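Local coordinates for protein nucleoporin nup120 (PDB 4GQ2) that serves as a structural component of the nuclear pore complex, the channel complex for transport between nucleus and cytoplasm, at residues A[592-600]-A[690-698]. Residues are numbered along the deposited sequence; the frame is centred on the assembly and turned at random.
Sequences TLSEIRYSL and QVSIEGFIF
Arg597 projects from helix 590-605 and closes side-on against the Glu694 carboxylate. Arg597 NE lies 2.8 Å from Glu694 OE2 (N-H...O angle 161°) and Arg597 NH2 lies 3.1 Å from Glu694 OE1, whose syn lone pair it takes; both acceptors sit near the guanidinium plane, and the two groups meet edge to edge but with a marked tilt between their planes. The extended chains of Arg597 and Glu694 together bridge the 12.4 Å between the segment axes. Gln690 covers one face of the guanidinium with its amide, the planes 7° apart and Gln690 NE2 3.6 Å from Arg597 CZ; OE1 of this amide hydrogen-bonds Ser733 OG, which helps hold it there. CG2 of Val691 bulges against the rim at NH2. Cutting Arg597 back to an alanine is likely to leave the Glu694 carboxylate without its cationic mate, although His585 and Trp729 also bond to it, and a gap over the Gln690 amide and beside Val691 CG2. The two short segments cross at 80° in a predominantly helical region, 690-698 falling in the Nup120 helical domain. On one flank of the salt bridge the Phe698 ring wedges toward helix 590-605, and Ile596 meets its rim: Ile596 CG2, anti to the backbone N, reaches to 3.6 Å from Phe698 CE1, with CD1 beside it near CZ. Leu593 CD2 adds a looser bump at the same ring edge, 4.3 Å from Phe698 CZ. Farther along, the forked end of Leu600 straddles two neighbours, Leu600 CD1 4.0 Å from Glu694 CG and CD2 4.2 Å from Ile697 CG2; Phe619 and Trp729 also pack against this leucine.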
loop_
_atom_site.group_PDB
_atom_site.type_symbol
_atom_site.label_atom_id
_atom_site.label_comp_id
_atom_site.label_asym_id
_atom_site.label_seq_id
_atom_site.Cartn_x
_atom_site.Cartn_y
_atom_site.Cartn_z
ATOM N N THR A 592 -3.108 16.911 13.355
ATOM C CA THR A 592 -2.042 17.889 13.152
ATOM C C THR A 592 -0.931 17.285 12.295
ATOM O O THR A 592 -0.430 17.939 11.382
ATOM C CB THR A 592 -1.464 18.406 14.495
ATOM O OG1 THR A 592 -2.506 19.020 15.270
ATOM C CG2 THR A 592 -0.367 19.429 14.262
ATOM N N LEU A 593 -0.564 16.037 12.586
ATOM C CA LEU A 593 0.482 15.332 11.837
ATOM C C LEU A 593 0.136 15.224 10.368
ATOM O O LEU A 593 1.002 15.352 9.495
ATOM C CB LEU A 593 0.703 13.926 12.395
ATOM C CG LEU A 593 1.621 13.821 13.611
ATOM C CD1 LEU A 593 1.828 12.364 14.011
ATOM C CD2 LEU A 593 2.957 14.498 13.323
ATOM N N SER A 594 -1.147 14.993 10.107
ATOM C CA SER A 594 -1.639 14.814 8.757
ATOM C C SER A 594 -1.508 16.124 7.983
ATOM O O SER A 594 -1.215 16.121 6.781
ATOM C CB SER A 594 -3.081 14.308 8.800
ATOM O OG SER A 594 -3.618 14.191 7.503
ATOM N N GLU A 595 -1.698 17.239 8.683
ATOM C CA GLU A 595 -1.560 18.563 8.074
ATOM C C GLU A 595 -0.091 18.907 7.838
ATOM O O GLU A 595 0.260 19.528 6.826
ATOM C CB GLU A 595 -2.232 19.636 8.940
ATOM C CG GLU A 595 -3.745 19.487 9.022
ATOM C CD GLU A 595 -4.429 20.639 9.734
ATOM O OE1 GLU A 595 -4.428 20.656 10.987
ATOM O OE2 GLU A 595 -4.994 21.512 9.038
ATOM N N ILE A 596 0.760 18.490 8.778
ATOM C CA ILE A 596 2.195 18.719 8.699
ATOM C C ILE A 596 2.810 17.980 7.500
ATOM O O ILE A 596 3.614 18.552 6.743
ATOM C CB ILE A 596 2.877 18.346 10.029
ATOM C CG1 ILE A 596 2.653 19.464 11.049
ATOM C CG2 ILE A 596 4.363 18.093 9.837
ATOM C CD1 ILE A 596 3.010 19.091 12.477
ATOM N N ARG A 597 2.405 16.729 7.307
ATOM C CA ARG A 597 2.940 15.932 6.210
ATOM C C ARG A 597 2.496 16.458 4.843
ATOM O O ARG A 597 3.248 16.391 3.871
ATOM C CB ARG A 597 2.603 14.459 6.407
ATOM C CG ARG A 597 3.267 13.905 7.659
ATOM C CD ARG A 597 2.877 12.464 7.964
ATOM N NE ARG A 597 3.680 11.990 9.087
ATOM C CZ ARG A 597 3.316 11.052 9.953
ATOM N NH1 ARG A 597 2.147 10.448 9.842
ATOM N NH2 ARG A 597 4.136 10.718 10.941
ATOM N N TYR A 598 1.293 17.020 4.792
ATOM C CA TYR A 598 0.809 17.708 3.600
ATOM C C TYR A 598 1.629 18.969 3.300
ATOM O O TYR A 598 1.942 19.236 2.153
ATOM C CB TYR A 598 -0.680 18.058 3.753
ATOM C CG TYR A 598 -1.205 18.928 2.633
ATOM C CD1 TYR A 598 -1.031 20.312 2.664
ATOM C CD2 TYR A 598 -1.863 18.366 1.528
ATOM C CE1 TYR A 598 -1.497 21.119 1.635
ATOM C CE2 TYR A 598 -2.338 19.166 0.496
ATOM C CZ TYR A 598 -2.154 20.537 0.557
ATOM O OH TYR A 598 -2.623 21.336 -0.457
ATOM N N SER A 599 1.965 19.743 4.334
ATOM C CA SER A 599 2.875 20.882 4.190
ATOM C C SER A 599 4.283 20.452 3.751
ATOM O O SER A 599 4.900 21.119 2.915
ATOM C CB SER A 599 2.988 21.657 5.500
ATOM O OG SER A 599 1.757 22.228 5.858
ATOM N N LEU A 600 4.790 19.355 4.318
ATOM C CA LEU A 600 6.149 18.888 3.982
ATOM C C LEU A 600 6.184 18.357 2.564
ATOM O O LEU A 600 7.145 18.587 1.829
ATOM C CB LEU A 600 6.664 17.825 4.973
ATOM C CG LEU A 600 6.920 18.275 6.414
ATOM C CD1 LEU A 600 7.208 17.091 7.327
ATOM C CD2 LEU A 600 8.065 19.280 6.462
ATOM N N GLN A 690 10.622 8.240 9.377
ATOM C CA GLN A 690 9.762 9.412 9.120
ATOM C C GLN A 690 9.453 10.223 10.383
ATOM O O GLN A 690 9.610 11.443 10.401
ATOM C CB GLN A 690 8.458 8.988 8.435
ATOM C CG GLN A 690 7.481 10.136 8.207
ATOM C CD GLN A 690 6.182 9.701 7.548
ATOM O OE1 GLN A 690 5.827 10.185 6.473
ATOM N NE2 GLN A 690 5.485 8.778 8.175
ATOM N N VAL A 691 8.997 9.542 11.426
ATOM C CA VAL A 691 8.742 10.182 12.720
ATOM C C VAL A 691 10.027 10.821 13.282
ATOM O O VAL A 691 9.996 11.947 13.796
ATOM C CB VAL A 691 8.103 9.165 13.703
ATOM C CG1 VAL A 691 8.150 9.644 15.152
ATOM C CG2 VAL A 691 6.671 8.838 13.266
ATOM N N SER A 692 11.156 10.125 13.142
ATOM C CA SER A 692 12.437 10.639 13.611
ATOM C C SER A 692 12.837 11.922 12.869
ATOM O O SER A 692 13.139 12.942 13.494
ATOM C CB SER A 692 13.523 9.563 13.474
ATOM O OG SER A 692 14.824 10.124 13.523
ATOM N N ILE A 693 12.838 11.853 11.539
ATOM C CA ILE A 693 13.178 12.988 10.682
ATOM C C ILE A 693 12.277 14.186 10.958
ATOM O O ILE A 693 12.748 15.324 11.047
ATOM C CB ILE A 693 13.060 12.599 9.191
ATOM C CG1 ILE A 693 14.162 11.606 8.815
ATOM C CG2 ILE A 693 13.113 13.839 8.302
ATOM C CD1 ILE A 693 13.806 10.697 7.652
ATOM N N GLU A 694 10.978 13.923 11.104
ATOM C CA GLU A 694 10.020 14.974 11.412
ATOM C C GLU A 694 10.359 15.682 12.721
ATOM O O GLU A 694 10.323 16.918 12.794
ATOM C CB GLU A 694 8.591 14.421 11.428
ATOM C CG GLU A 694 8.024 14.192 10.031
ATOM C CD GLU A 694 6.835 13.248 10.000
ATOM O OE1 GLU A 694 6.415 12.775 11.077
ATOM O OE2 GLU A 694 6.318 12.984 8.890
ATOM N N GLY A 695 10.689 14.905 13.751
ATOM C CA GLY A 695 11.060 15.477 15.041
ATOM C C GLY A 695 12.179 16.503 14.903
ATOM O O GLY A 695 12.119 17.576 15.504
ATOM N N PHE A 696 13.187 16.173 14.094
ATOM C CA PHE A 696 14.332 17.055 13.860
ATOM C C PHE A 696 13.922 18.309 13.090
ATOM O O PHE A 696 14.273 19.428 13.482
ATOM C CB PHE A 696 15.465 16.312 13.137
ATOM C CG PHE A 696 16.165 15.284 13.986
ATOM C CD1 PHE A 696 16.747 15.637 15.198
ATOM C CD2 PHE A 696 16.259 13.964 13.563
ATOM C CE1 PHE A 696 17.393 14.688 15.977
ATOM C CE2 PHE A 696 16.906 13.009 14.337
ATOM C CZ PHE A 696 17.474 13.371 15.544
ATOM N N ILE A 697 13.173 18.115 12.006
ATOM C CA ILE A 697 12.571 19.229 11.269
ATOM C C ILE A 697 11.785 20.136 12.214
ATOM O O ILE A 697 11.950 21.355 12.168
ATOM C CB ILE A 697 11.673 18.753 10.094
ATOM C CG1 ILE A 697 12.524 18.096 9.002
ATOM C CG2 ILE A 697 10.877 19.916 9.511
ATOM C CD1 ILE A 697 11.732 17.359 7.937
ATOM N N PHE A 698 10.957 19.551 13.081
ATOM C CA PHE A 698 10.175 20.356 14.035
ATOM C C PHE A 698 11.114 21.166 14.930
ATOM O O PHE A 698 10.875 22.347 15.210
ATOM C CB PHE A 698 9.289 19.488 14.936
ATOM C CG PHE A 698 8.235 18.696 14.213
ATOM C CD1 PHE A 698 7.969 18.891 12.865
ATOM C CD2 PHE A 698 7.470 17.762 14.916
ATOM C CE1 PHE A 698 6.996 18.140 12.219
ATOM C CE2 PHE A 698 6.488 17.021 14.280
ATOM C CZ PHE A 698 6.253 17.207 12.927
#